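PDB 3LIU: putative cell adhesion protein from Parabacteroides distasonis, which probably serves as a fimbrillin-type pilus subunit of the FimA/Mfa1 family, building surface fimbriae that would mediate cell adhesion. Local coordinates for residues A[224-229]-A[287-292]; A[207-212]-A[236-241]; A[301-306]-A[334-339]; A[256-261]-A[297-302]. One frame throughout, in Å; residues are numbered along the deposited sequence.

Contact 1 of 4, residues A[224-229]-A[287-292]; sequences EKDFFG and NTKGEV
The carboxylate oxygen OE2 of E224 is gripped by two backbone amides of the facing loop and by the ammonium of K209: T288 N stands 2.9 Å from E224 OE2, and K289 N, with an N-H...O angle of 165°, uses the syn lone pair of the same oxygen. The receiving loop is shaped by an Asx motif, N287 OD1 accepting from G290 N, and the contact joins two long loops, one following strand 193-213 and the other preceding strand 308-319. The second carboxylate oxygen is engaged as well, since T288 OG1 donates to the syn lone pair of E224 OE1 at 2.6 Å. An extended chain, with CG anti to the backbone N (chi1 -178°), carries the E224 carboxylate to these amides. T288 N approaches E224 OE2 from above the carboxylate plane, so the two amides arrive from different directions and fix the rotation of the group. Across the loop pair the donor and acceptor roles are reversed: F227 N gives a nearly straight bond (172°) to E291 OE2, from above the carboxylate plane. K209 NZ also bridges to E291 OE1 and would probably stabilise both glutamates as anions. On the more open side K289 NZ forms a salt bridge with D226 OD1. Farther along the loops, the edge of the F228 ring meets the backbone of E291, with F228 CE2 3.6 Å from E291 O.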
loop_
_atom_site.group_PDB
_atom_site.type_symbol
_atom_site.label_atom_id
_atom_site.label_comp_id
_atom_site.label_asym_id
_atom_site.label_seq_id
_atom_site.Cartn_x
_atom_site.Cartn_y
_atom_site.Cartn_z
ATOM N N GLU A 224 6.389 1.631 -6.938
ATOM C CA GLU A 224 5.881 2.997 -6.973
ATOM C C GLU A 224 5.884 3.544 -8.380
ATOM O O GLU A 224 6.856 3.359 -9.129
ATOM C CB GLU A 224 6.781 3.919 -6.116
ATOM C CG GLU A 224 6.292 5.401 -6.045
ATOM C CD GLU A 224 7.138 6.263 -5.110
ATOM O OE1 GLU A 224 8.147 5.760 -4.595
ATOM O OE2 GLU A 224 6.772 7.433 -4.856
ATOM N N LYS A 225 4.826 4.266 -8.722
ATOM C CA LYS A 225 4.765 5.000 -9.991
ATOM C C LYS A 225 5.261 6.423 -9.790
ATOM O O LYS A 225 4.808 7.122 -8.877
ATOM C CB LYS A 225 3.336 5.091 -10.493
ATOM C CG LYS A 225 2.719 3.810 -11.054
ATOM C CD LYS A 225 3.587 3.141 -12.131
ATOM C CE LYS A 225 2.739 2.178 -12.981
ATOM N NZ LYS A 225 3.542 1.358 -13.924
ATOM N N ASP A 226 6.195 6.850 -10.646
ATOM C CA ASP A 226 6.572 8.245 -10.711
ATOM C C ASP A 226 5.381 9.052 -11.181
ATOM O O ASP A 226 4.597 8.585 -12.005
ATOM C CB ASP A 226 7.708 8.460 -11.700
ATOM C CG ASP A 226 9.002 7.926 -11.226
ATOM O OD1 ASP A 226 9.132 7.515 -10.069
ATOM O OD2 ASP A 226 9.924 7.943 -12.021
ATOM N N PHE A 227 5.256 10.266 -10.670
ATOM C CA PHE A 227 4.181 11.202 -11.071
ATOM C C PHE A 227 4.781 12.386 -11.802
ATOM O O PHE A 227 5.961 12.687 -11.647
ATOM C CB PHE A 227 3.395 11.683 -9.848
ATOM C CG PHE A 227 2.262 10.780 -9.414
ATOM C CD1 PHE A 227 2.373 9.371 -9.449
ATOM C CD2 PHE A 227 1.120 11.342 -8.867
ATOM C CE1 PHE A 227 1.347 8.558 -8.959
ATOM C CE2 PHE A 227 0.068 10.539 -8.371
ATOM C CZ PHE A 227 0.166 9.166 -8.408
ATOM N N PHE A 228 3.961 13.062 -12.600
ATOM C CA PHE A 228 4.411 14.193 -13.401
ATOM C C PHE A 228 5.579 13.813 -14.345
ATOM O O PHE A 228 5.584 12.693 -14.875
ATOM C CB PHE A 228 4.691 15.392 -12.485
ATOM C CG PHE A 228 3.469 15.842 -11.744
ATOM C CD1 PHE A 228 2.419 16.447 -12.431
ATOM C CD2 PHE A 228 3.315 15.582 -10.408
ATOM C CE1 PHE A 228 1.248 16.808 -11.773
ATOM C CE2 PHE A 228 2.150 15.970 -9.735
ATOM C CZ PHE A 228 1.130 16.579 -10.410
ATOM N N GLY A 229 6.548 14.708 -14.558
ATOM C CA GLY A 229 7.617 14.460 -15.546
ATOM C C GLY A 229 6.998 14.096 -16.872
ATOM O O GLY A 229 6.066 14.754 -17.309
ATOM N N ASN A 287 4.366 5.568 -1.889
ATOM C CA ASN A 287 4.697 6.942 -2.153
ATOM C C ASN A 287 5.924 7.351 -1.317
ATOM O O ASN A 287 5.851 7.460 -0.081
ATOM C CB ASN A 287 3.527 7.850 -1.827
ATOM C CG ASN A 287 3.811 9.306 -2.191
ATOM O OD1 ASN A 287 4.873 9.603 -2.719
ATOM N ND2 ASN A 287 2.889 10.216 -1.861
ATOM N N THR A 288 7.046 7.478 -1.986
ATOM C CA THR A 288 8.280 7.974 -1.387
ATOM C C THR A 288 8.686 9.262 -2.028
ATOM O O THR A 288 9.412 10.045 -1.434
ATOM C CB THR A 288 9.449 6.964 -1.512
ATOM O OG1 THR A 288 9.835 6.832 -2.882
ATOM C CG2 THR A 288 9.005 5.604 -0.954
ATOM N N LYS A 289 8.235 9.503 -3.254
ATOM C CA LYS A 289 8.659 10.722 -3.956
ATOM C C LYS A 289 7.767 11.941 -3.730
ATOM O O LYS A 289 8.256 13.054 -3.771
ATOM C CB LYS A 289 8.864 10.447 -5.446
ATOM C CG LYS A 289 10.069 9.506 -5.654
ATOM C CD LYS A 289 10.162 9.006 -7.065
ATOM C CE LYS A 289 11.283 7.961 -7.251
ATOM N NZ LYS A 289 11.593 7.842 -8.728
ATOM N N GLY A 290 6.475 11.748 -3.506
ATOM C CA GLY A 290 5.571 12.874 -3.210
ATOM C C GLY A 290 5.632 14.002 -4.233
ATOM O O GLY A 290 5.630 15.158 -3.868
ATOM N N GLU A 291 5.693 13.667 -5.517
ATOM C CA GLU A 291 5.879 14.714 -6.541
ATOM C C GLU A 291 4.722 15.699 -6.613
ATOM O O GLU A 291 3.555 15.325 -6.461
ATOM C CB GLU A 291 6.123 14.136 -7.935
ATOM C CG GLU A 291 7.283 13.190 -8.046
ATOM C CD GLU A 291 6.814 11.727 -7.910
ATOM O OE1 GLU A 291 5.979 11.447 -7.033
ATOM O OE2 GLU A 291 7.237 10.891 -8.728
ATOM N N VAL A 292 5.066 16.973 -6.823
ATOM C CA VAL A 292 4.084 17.998 -7.200
ATOM C C VAL A 292 4.402 18.481 -8.617
ATOM O O VAL A 292 5.477 18.219 -9.181
ATOM C CB VAL A 292 4.021 19.157 -6.191
ATOM C CG1 VAL A 292 3.592 18.624 -4.789
ATOM C CG2 VAL A 292 5.385 19.949 -6.174
#

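Contact 2 of 4, residues A[207-212]-A[236-241]; sequences SAKGVS and LDYKVG
A208 and K239 face each other as the hydrogen-bonded pair of a short antiparallel bridge, and here the contact is tightest: K239 N reaches A208 O at 2.7 Å, while A208 N returns a bond of 3.1 Å to K239 O. One residue further, K209 and Y238 make the non-hydrogen-bonded pair. Their side chains run alongside each other in the same direction, K209 CG lying 3.7 Å from Y238 CE1 and the lysine methylene chain following the phenol as far as its hydroxyl. K209 is extended beyond CG, which takes its ammonium past the ring toward the E291 carboxylate; the hydroxyl of Y238 pairs with the carbonyl of E291. The bridge belongs to a mixed sheet in which the long strand 193-213 pairs with strand 238-240, and strand 262-263 runs parallel on the far side of the latter. At G210 the long strand is interrupted, yet its amide still bonds to D237 O at 2.8 Å, with the donor nearly in line with the carbonyl (166°). On the face shared with A208, K239 is partly exposed to solvent. It bends at chi2 (-56°) and folds back over the glycine, its CG 3.7 Å from G210 CA. The same bend delivers K239 NZ to the carbonyl oxygen of L236 at 2.9 Å, within its own segment. The loose part of the contact is at V211, which meets D237 by a single light touch, V211 CG1 to D237 OD1 at 4.0 Å.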
loop_
_atom_site.group_PDB
_atom_site.type_symbol
_atom_site.label_atom_id
_atom_site.label_comp_id
_atom_site.label_asym_id
_atom_site.label_seq_id
_atom_site.Cartn_x
_atom_site.Cartn_y
_atom_site.Cartn_z
ATOM N N SER A 207 -2.966 12.818 -0.292
ATOM C CA SER A 207 -1.845 12.433 -1.141
ATOM C C SER A 207 -1.454 10.964 -1.074
ATOM O O SER A 207 -0.274 10.633 -1.068
ATOM C CB SER A 207 -0.603 13.309 -0.885
ATOM O OG SER A 207 -0.922 14.671 -1.121
ATOM N N ALA A 208 -2.459 10.084 -1.099
ATOM C CA ALA A 208 -2.255 8.644 -1.294
ATOM C C ALA A 208 -2.066 8.440 -2.790
ATOM O O ALA A 208 -2.931 8.853 -3.570
ATOM C CB ALA A 208 -3.508 7.854 -0.799
ATOM N N LYS A 209 -0.950 7.853 -3.210
ATOM C CA LYS A 209 -0.824 7.491 -4.618
ATOM C C LYS A 209 -1.882 6.437 -4.916
ATOM O O LYS A 209 -1.998 5.427 -4.218
ATOM C CB LYS A 209 0.577 7.050 -4.975
ATOM C CG LYS A 209 1.513 8.234 -5.131
ATOM C CD LYS A 209 2.819 7.917 -5.773
ATOM C CE LYS A 209 3.646 9.203 -6.005
ATOM N NZ LYS A 209 4.983 8.958 -6.578
ATOM N N GLY A 210 -2.705 6.715 -5.922
ATOM C CA GLY A 210 -3.807 5.832 -6.232
ATOM C C GLY A 210 -3.511 4.882 -7.349
ATOM O O GLY A 210 -4.388 4.127 -7.769
ATOM N N VAL A 211 -2.269 4.926 -7.839
ATOM C CA VAL A 211 -1.781 4.008 -8.877
ATOM C C VAL A 211 -0.436 3.421 -8.450
ATOM O O VAL A 211 0.326 4.043 -7.695
ATOM C CB VAL A 211 -1.589 4.668 -10.259
ATOM C CG1 VAL A 211 -2.913 5.079 -10.912
ATOM C CG2 VAL A 211 -0.612 5.885 -10.157
ATOM N N SER A 212 -0.158 2.221 -8.962
ATOM C CA SER A 212 1.072 1.445 -8.662
ATOM C C SER A 212 1.359 0.472 -9.800
ATOM O O SER A 212 0.453 0.051 -10.530
ATOM C CB SER A 212 0.921 0.648 -7.345
ATOM O OG SER A 212 2.030 -0.242 -7.084
ATOM N N LEU A 236 -4.986 14.147 -10.096
ATOM C CA LEU A 236 -6.212 13.343 -9.951
ATOM C C LEU A 236 -5.872 11.878 -9.543
ATOM O O LEU A 236 -6.745 11.143 -9.062
ATOM C CB LEU A 236 -7.019 13.339 -11.246
ATOM C CG LEU A 236 -7.663 14.677 -11.657
ATOM C CD1 LEU A 236 -8.193 14.534 -13.058
ATOM C CD2 LEU A 236 -8.757 15.111 -10.718
ATOM N N ASP A 237 -4.605 11.494 -9.735
ATOM C CA ASP A 237 -4.082 10.153 -9.399
ATOM C C ASP A 237 -3.620 10.011 -7.971
ATOM O O ASP A 237 -3.384 8.896 -7.524
ATOM C CB ASP A 237 -2.945 9.788 -10.341
ATOM C CG ASP A 237 -3.418 9.663 -11.789
ATOM O OD1 ASP A 237 -4.191 8.719 -12.044
ATOM O OD2 ASP A 237 -3.000 10.474 -12.636
ATOM N N TYR A 238 -3.448 11.139 -7.281
ATOM C CA TYR A 238 -3.433 11.183 -5.835
ATOM C C TYR A 238 -4.871 11.057 -5.309
ATOM O O TYR A 238 -5.789 11.640 -5.871
ATOM C CB TYR A 238 -2.821 12.502 -5.303
ATOM C CG TYR A 238 -1.315 12.614 -5.393
ATOM C CD1 TYR A 238 -0.498 11.775 -4.645
ATOM C CD2 TYR A 238 -0.698 13.600 -6.168
ATOM C CE1 TYR A 238 0.852 11.890 -4.679
ATOM C CE2 TYR A 238 0.672 13.712 -6.211
ATOM C CZ TYR A 238 1.443 12.833 -5.443
ATOM O OH TYR A 238 2.800 12.879 -5.444
ATOM N N LYS A 239 -5.047 10.334 -4.199
ATOM C CA LYS A 239 -6.343 10.127 -3.606
ATOM C C LYS A 239 -6.406 10.690 -2.194
ATOM O O LYS A 239 -5.432 10.715 -1.484
ATOM C CB LYS A 239 -6.715 8.629 -3.597
ATOM C CG LYS A 239 -6.545 7.885 -4.912
ATOM C CD LYS A 239 -7.315 8.504 -6.098
ATOM C CE LYS A 239 -6.938 7.860 -7.422
ATOM N NZ LYS A 239 -7.652 8.473 -8.591
ATOM N N VAL A 240 -7.585 11.160 -1.809
ATOM C CA VAL A 240 -7.759 11.907 -0.595
ATOM C C VAL A 240 -9.133 11.571 -0.016
ATOM O O VAL A 240 -10.126 11.405 -0.759
ATOM C CB VAL A 240 -7.594 13.448 -0.793
ATOM C CG1 VAL A 240 -8.721 14.071 -1.696
ATOM C CG2 VAL A 240 -7.535 14.138 0.540
ATOM N N GLY A 241 -9.203 11.505 1.309
ATOM C CA GLY A 241 -10.414 11.017 1.992
ATOM C C GLY A 241 -11.588 11.984 2.064
ATOM O O GLY A 241 -12.765 11.565 2.140
#

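Contact 3 of 4, residues A[301-306]-A[334-339]; sequences EAYANH and AIPVGE
Strand 326-336 ends in a type II beta turn from P336 to E339, and the loop leading into strand 308-319 packs against this strand end through a proline-on-tyrosine CH-pi contact. P336 CG sits over one face of the Y303 ring, 4.1 Å from the ring centroid and 16° off the normal, displaced somewhat toward the rim. P336 CD adds an apolar touch, 3.8 Å from Y303 CE2. The ring is met at its edge too: A334 O lies in the ring plane, 3.7 Å from Y303 CE2. With CG beside its own backbone N (chi1 -66°), Y303 directs its ring across P336, and the hydroxyl comes within reach of a water that joins Y303 OH, at 2.9 Å, to the carbonyl of A334, to which the water donates. Y303 also stacks with Y256, so its ring is held between P336 on one face and the Y256 ring on the other. Next to the tyrosine, A302 O approaches P336 CB at 3.4 Å. A second water donates to A302 O and, more weakly, to E339 OE2, while A302 CB touches that carboxylate oxygen at 3.8 Å. No direct hydrogen bond crosses between the two segments. Cohesion therefore rests on the proline's ring hydrogens against the tyrosine pi cloud, with water carrying the polar links between loop and strand, an arrangement in which the carbonyls of A302 and A334 are both hydrogen-bonded without a protein donor from the facing segment.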
loop_
_atom_site.group_PDB
_atom_site.type_symbol
_atom_site.label_atom_id
_atom_site.label_comp_id
_atom_site.label_asym_id
_atom_site.label_seq_id
_atom_site.Cartn_x
_atom_site.Cartn_y
_atom_site.Cartn_z
ATOM N N GLU A 301 7.893 21.112 1.150
ATOM C CA GLU A 301 8.332 19.871 0.538
ATOM C C GLU A 301 8.399 18.675 1.490
ATOM O O GLU A 301 8.423 17.537 1.038
ATOM C CB GLU A 301 9.696 20.094 -0.098
ATOM C CG GLU A 301 9.558 20.875 -1.404
ATOM C CD GLU A 301 10.867 21.216 -2.026
ATOM O OE1 GLU A 301 11.901 20.900 -1.430
ATOM O OE2 GLU A 301 10.858 21.824 -3.109
ATOM N N ALA A 302 8.448 18.943 2.789
ATOM C CA ALA A 302 8.268 17.910 3.778
ATOM C C ALA A 302 6.830 17.340 3.791
ATOM O O ALA A 302 6.631 16.208 4.205
ATOM C CB ALA A 302 8.689 18.451 5.187
ATOM N N TYR A 303 5.823 18.101 3.345
ATOM C CA TYR A 303 4.447 17.592 3.351
ATOM C C TYR A 303 3.857 17.291 1.986
ATOM O O TYR A 303 3.326 16.192 1.789
ATOM C CB TYR A 303 3.527 18.558 4.055
ATOM C CG TYR A 303 3.787 18.733 5.536
ATOM C CD1 TYR A 303 4.866 19.484 5.996
ATOM C CD2 TYR A 303 2.913 18.229 6.471
ATOM C CE1 TYR A 303 5.066 19.679 7.349
ATOM C CE2 TYR A 303 3.102 18.424 7.841
ATOM C CZ TYR A 303 4.170 19.142 8.271
ATOM O OH TYR A 303 4.358 19.328 9.614
ATOM N N ALA A 304 3.931 18.276 1.068
ATOM C CA ALA A 304 3.354 18.176 -0.293
ATOM C C ALA A 304 4.326 17.505 -1.275
ATOM O O ALA A 304 5.456 18.020 -1.441
ATOM C CB ALA A 304 3.035 19.579 -0.812
ATOM N N ASN A 305 3.968 16.390 -1.929
ATOM C CA ASN A 305 2.713 15.627 -1.768
ATOM C C ASN A 305 3.057 14.226 -1.281
ATOM O O ASN A 305 2.707 13.203 -1.877
ATOM C CB ASN A 305 1.892 15.540 -3.075
ATOM C CG ASN A 305 0.863 16.691 -3.234
ATOM O OD1 ASN A 305 0.746 17.569 -2.361
ATOM N ND2 ASN A 305 0.107 16.687 -4.388
ATOM N N HIS A 306 3.767 14.191 -0.166
ATOM C CA HIS A 306 3.912 12.960 0.582
ATOM C C HIS A 306 2.587 12.622 1.188
ATOM O O HIS A 306 1.788 13.518 1.476
ATOM C CB HIS A 306 4.942 13.165 1.668
ATOM C CG HIS A 306 6.329 13.238 1.134
ATOM N ND1 HIS A 306 6.926 12.167 0.506
ATOM C CD2 HIS A 306 7.229 14.245 1.114
ATOM C CE1 HIS A 306 8.145 12.514 0.134
ATOM N NE2 HIS A 306 8.346 13.772 0.475
ATOM N N ALA A 334 -1.721 17.526 10.929
ATOM C CA ALA A 334 -1.259 16.736 9.794
ATOM C C ALA A 334 0.155 16.210 9.988
ATOM O O ALA A 334 1.016 16.956 10.457
ATOM C CB ALA A 334 -1.330 17.592 8.514
ATOM N N ILE A 335 0.387 14.983 9.536
ATOM C CA ILE A 335 1.632 14.229 9.693
ATOM C C ILE A 335 2.070 13.637 8.372
ATOM O O ILE A 335 1.339 12.842 7.788
ATOM C CB ILE A 335 1.346 13.009 10.650
ATOM C CG1 ILE A 335 1.082 13.525 12.055
ATOM C CG2 ILE A 335 2.429 11.974 10.674
ATOM C CD1 ILE A 335 1.929 14.683 12.428
ATOM N N PRO A 336 3.286 13.955 7.913
ATOM C CA PRO A 336 3.801 13.218 6.771
ATOM C C PRO A 336 4.254 11.822 7.174
ATOM O O PRO A 336 5.204 11.682 7.944
ATOM C CB PRO A 336 4.968 14.078 6.278
ATOM C CG PRO A 336 5.220 15.086 7.359
ATOM C CD PRO A 336 4.280 14.874 8.482
ATOM N N VAL A 337 3.599 10.800 6.621
ATOM C CA VAL A 337 3.798 9.407 7.060
ATOM C C VAL A 337 5.175 8.890 6.632
ATOM O O VAL A 337 5.486 8.714 5.452
ATOM C CB VAL A 337 2.662 8.489 6.580
ATOM C CG1 VAL A 337 2.862 7.013 7.076
ATOM C CG2 VAL A 337 1.320 9.006 7.113
ATOM N N GLY A 338 6.002 8.620 7.624
ATOM C CA GLY A 338 7.272 7.969 7.387
ATOM C C GLY A 338 8.447 8.889 7.140
ATOM O O GLY A 338 9.508 8.443 6.711
ATOM N N GLU A 339 8.265 10.168 7.403
ATOM C CA GLU A 339 9.365 11.116 7.398
ATOM C C GLU A 339 10.507 10.677 8.339
ATOM O O GLU A 339 11.703 10.813 8.037
ATOM C CB GLU A 339 8.800 12.463 7.810
ATOM C CG GLU A 339 9.859 13.534 8.057
ATOM C CD GLU A 339 9.233 14.884 8.380
ATOM O OE1 GLU A 339 8.331 14.949 9.250
ATOM O OE2 GLU A 339 9.630 15.867 7.744
HETATM O O HOH W 1 8.773 14.700 5.254
HETATM O O HOH W 2 1.787 19.534 11.036
#

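Contact 4 of 4, residues A[256-261]-A[297-302]; sequences YKKGLQ and SNVNEA
K258 NZ is held by two successive carbonyls of the facing loop, standing 2.9 Å from S297 O and equally 2.9 Å from N298 O. The two acceptors are used differently: the ammonium lies in the carbonyl plane of S297 but 55° out of the plane of the N298 carbonyl. Below this polar end the aliphatic part of the lysine packs on a valine, with K258 CE 3.9 Å from V299 CG2. The side chain bends at chi2 (-57°) and is extended from there on, which sets the ammonium against the loop backbone. A lysine spanning two loops in this way ties the connection between strands 238-240 and 262-263 to the one that precedes strand 308-319. Further along, the amide of N300 runs beside the Y256 ring, the two planes 66° apart, and N300 ND2 meets the ring edge in plane, 4.0 Å from Y256 CE1. In the next shell, the backbone amide of K258 is bound by the side chain of N305. The loop 256-261 is also held by side-chain bonds of its own: K257 NZ donates to G259 O as well as to D252 O, and Q261 NE2 to K258 O at 3.1 Å and to the hydroxyl of S207.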
loop_
_atom_site.group_PDB
_atom_site.type_symbol
_atom_site.label_atom_id
_atom_site.label_comp_id
_atom_site.label_asym_id
_atom_site.label_seq_id
_atom_site.Cartn_x
_atom_site.Cartn_y
_atom_site.Cartn_z
ATOM N N TYR A 256 0.736 22.150 2.606
ATOM C CA TYR A 256 0.877 20.751 2.900
ATOM C C TYR A 256 0.388 19.776 1.799
ATOM O O TYR A 256 0.707 18.592 1.839
ATOM C CB TYR A 256 0.134 20.455 4.191
ATOM C CG TYR A 256 0.745 20.990 5.485
ATOM C CD1 TYR A 256 2.024 21.517 5.534
ATOM C CD2 TYR A 256 0.042 20.880 6.687
ATOM C CE1 TYR A 256 2.584 21.930 6.737
ATOM C CE2 TYR A 256 0.593 21.309 7.901
ATOM C CZ TYR A 256 1.860 21.807 7.920
ATOM O OH TYR A 256 2.429 22.219 9.102
ATOM N N LYS A 257 -0.395 20.262 0.836
ATOM C CA LYS A 257 -1.150 19.387 -0.052
ATOM C C LYS A 257 -1.515 20.191 -1.279
ATOM O O LYS A 257 -2.254 21.203 -1.168
ATOM C CB LYS A 257 -2.411 18.885 0.672
ATOM C CG LYS A 257 -3.340 17.970 -0.088
ATOM C CD LYS A 257 -4.315 18.670 -0.999
ATOM C CE LYS A 257 -5.457 17.752 -1.418
ATOM N NZ LYS A 257 -6.477 18.483 -2.288
ATOM N N LYS A 258 -0.981 19.777 -2.435
ATOM C CA LYS A 258 -1.224 20.460 -3.693
ATOM C C LYS A 258 -2.159 19.672 -4.578
ATOM O O LYS A 258 -2.210 18.439 -4.516
ATOM C CB LYS A 258 0.091 20.745 -4.444
ATOM C CG LYS A 258 1.047 21.663 -3.715
ATOM C CD LYS A 258 0.382 23.026 -3.374
ATOM C CE LYS A 258 1.302 24.011 -2.744
ATOM N NZ LYS A 258 0.573 25.312 -2.475
ATOM N N GLY A 259 -2.902 20.414 -5.399
ATOM C CA GLY A 259 -3.745 19.867 -6.442
ATOM C C GLY A 259 -5.157 19.437 -6.058
ATOM O O GLY A 259 -5.472 19.132 -4.891
ATOM N N LEU A 260 -6.015 19.385 -7.068
ATOM C CA LEU A 260 -7.297 18.731 -6.913
ATOM C C LEU A 260 -7.030 17.240 -7.024
ATOM O O LEU A 260 -6.757 16.725 -8.083
ATOM C CB LEU A 260 -8.297 19.197 -7.977
ATOM C CG LEU A 260 -9.701 18.575 -8.063
ATOM C CD1 LEU A 260 -10.474 18.746 -6.756
ATOM C CD2 LEU A 260 -10.523 19.214 -9.232
ATOM N N GLN A 261 -7.141 16.569 -5.894
ATOM C CA GLN A 261 -6.965 15.153 -5.789
ATOM C C GLN A 261 -8.368 14.515 -5.784
ATOM O O GLN A 261 -9.376 15.156 -5.488
ATOM C CB GLN A 261 -6.221 14.844 -4.471
ATOM C CG GLN A 261 -4.878 15.564 -4.392
ATOM C CD GLN A 261 -4.018 15.106 -3.207
ATOM O OE1 GLN A 261 -4.388 14.183 -2.469
ATOM N NE2 GLN A 261 -2.848 15.720 -3.063
ATOM N N SER A 297 3.518 27.084 -6.454
ATOM C CA SER A 297 3.973 27.984 -5.407
ATOM C C SER A 297 3.616 27.472 -4.030
ATOM O O SER A 297 2.743 26.615 -3.865
ATOM C CB SER A 297 3.382 29.389 -5.573
ATOM O OG SER A 297 4.138 30.101 -6.547
ATOM N N ASN A 298 4.345 27.989 -3.062
ATOM C CA ASN A 298 4.075 27.771 -1.658
ATOM C C ASN A 298 3.969 26.297 -1.312
ATOM O O ASN A 298 2.949 25.867 -0.856
ATOM C CB ASN A 298 2.799 28.517 -1.251
ATOM C CG ASN A 298 2.577 28.529 0.256
ATOM O OD1 ASN A 298 3.531 28.527 1.043
ATOM N ND2 ASN A 298 1.311 28.522 0.664
ATOM N N VAL A 299 5.050 25.564 -1.561
ATOM C CA VAL A 299 5.148 24.148 -1.360
ATOM C C VAL A 299 6.051 23.882 -0.143
ATOM O O VAL A 299 7.253 24.213 -0.169
ATOM C CB VAL A 299 5.837 23.445 -2.589
ATOM C CG1 VAL A 299 6.027 21.900 -2.336
ATOM C CG2 VAL A 299 5.030 23.658 -3.845
ATOM N N ASN A 300 5.487 23.259 0.896
ATOM C CA ASN A 300 6.310 22.716 1.971
ATOM C C ASN A 300 6.665 21.278 1.595
ATOM O O ASN A 300 5.859 20.342 1.718
ATOM C CB ASN A 300 5.611 22.827 3.331
ATOM C CG ASN A 300 6.471 22.346 4.478
ATOM O OD1 ASN A 300 7.291 21.456 4.297
ATOM N ND2 ASN A 300 6.269 22.919 5.694
ATOM N N GLU A 301 7.893 21.112 1.150
ATOM C CA GLU A 301 8.332 19.871 0.538
ATOM C C GLU A 301 8.399 18.675 1.490
ATOM O O GLU A 301 8.423 17.537 1.038
ATOM C CB GLU A 301 9.696 20.094 -0.098
ATOM C CG GLU A 301 9.558 20.875 -1.404
ATOM C CD GLU A 301 10.867 21.216 -2.026
ATOM O OE1 GLU A 301 11.901 20.900 -1.430
ATOM O OE2 GLU A 301 10.858 21.824 -3.109
ATOM N N ALA A 302 8.448 18.943 2.789
ATOM C CA ALA A 302 8.268 17.910 3.778
ATOM C C ALA A 302 6.830 17.340 3.791
ATOM O O ALA A 302 6.631 16.208 4.205
ATOM C CB ALA A 302 8.689 18.451 5.187
#

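The four contacts gather on one part of the chain, their centres about 10 to 14 Å apart, around the mixed sheet that holds strands 193-213, 238-240, 262-263, 308-319 and 326-336. Contact 2 is the sheet pairing itself; contact 3 ends on strand 326-336 of the same sheet, while contacts 1 and 4 are loop pairs. Along the chain contact 1 alternates with contacts 2 and 4, whereas contact 2 closes before contacts 3 and 4 open. The loop before strand 308-319 serves contacts 1, 3 and 4, the last two sharing E301 and A302. N305 bonds to both G290 and K258, so long irregular connections are knitted to each other and to the sheet.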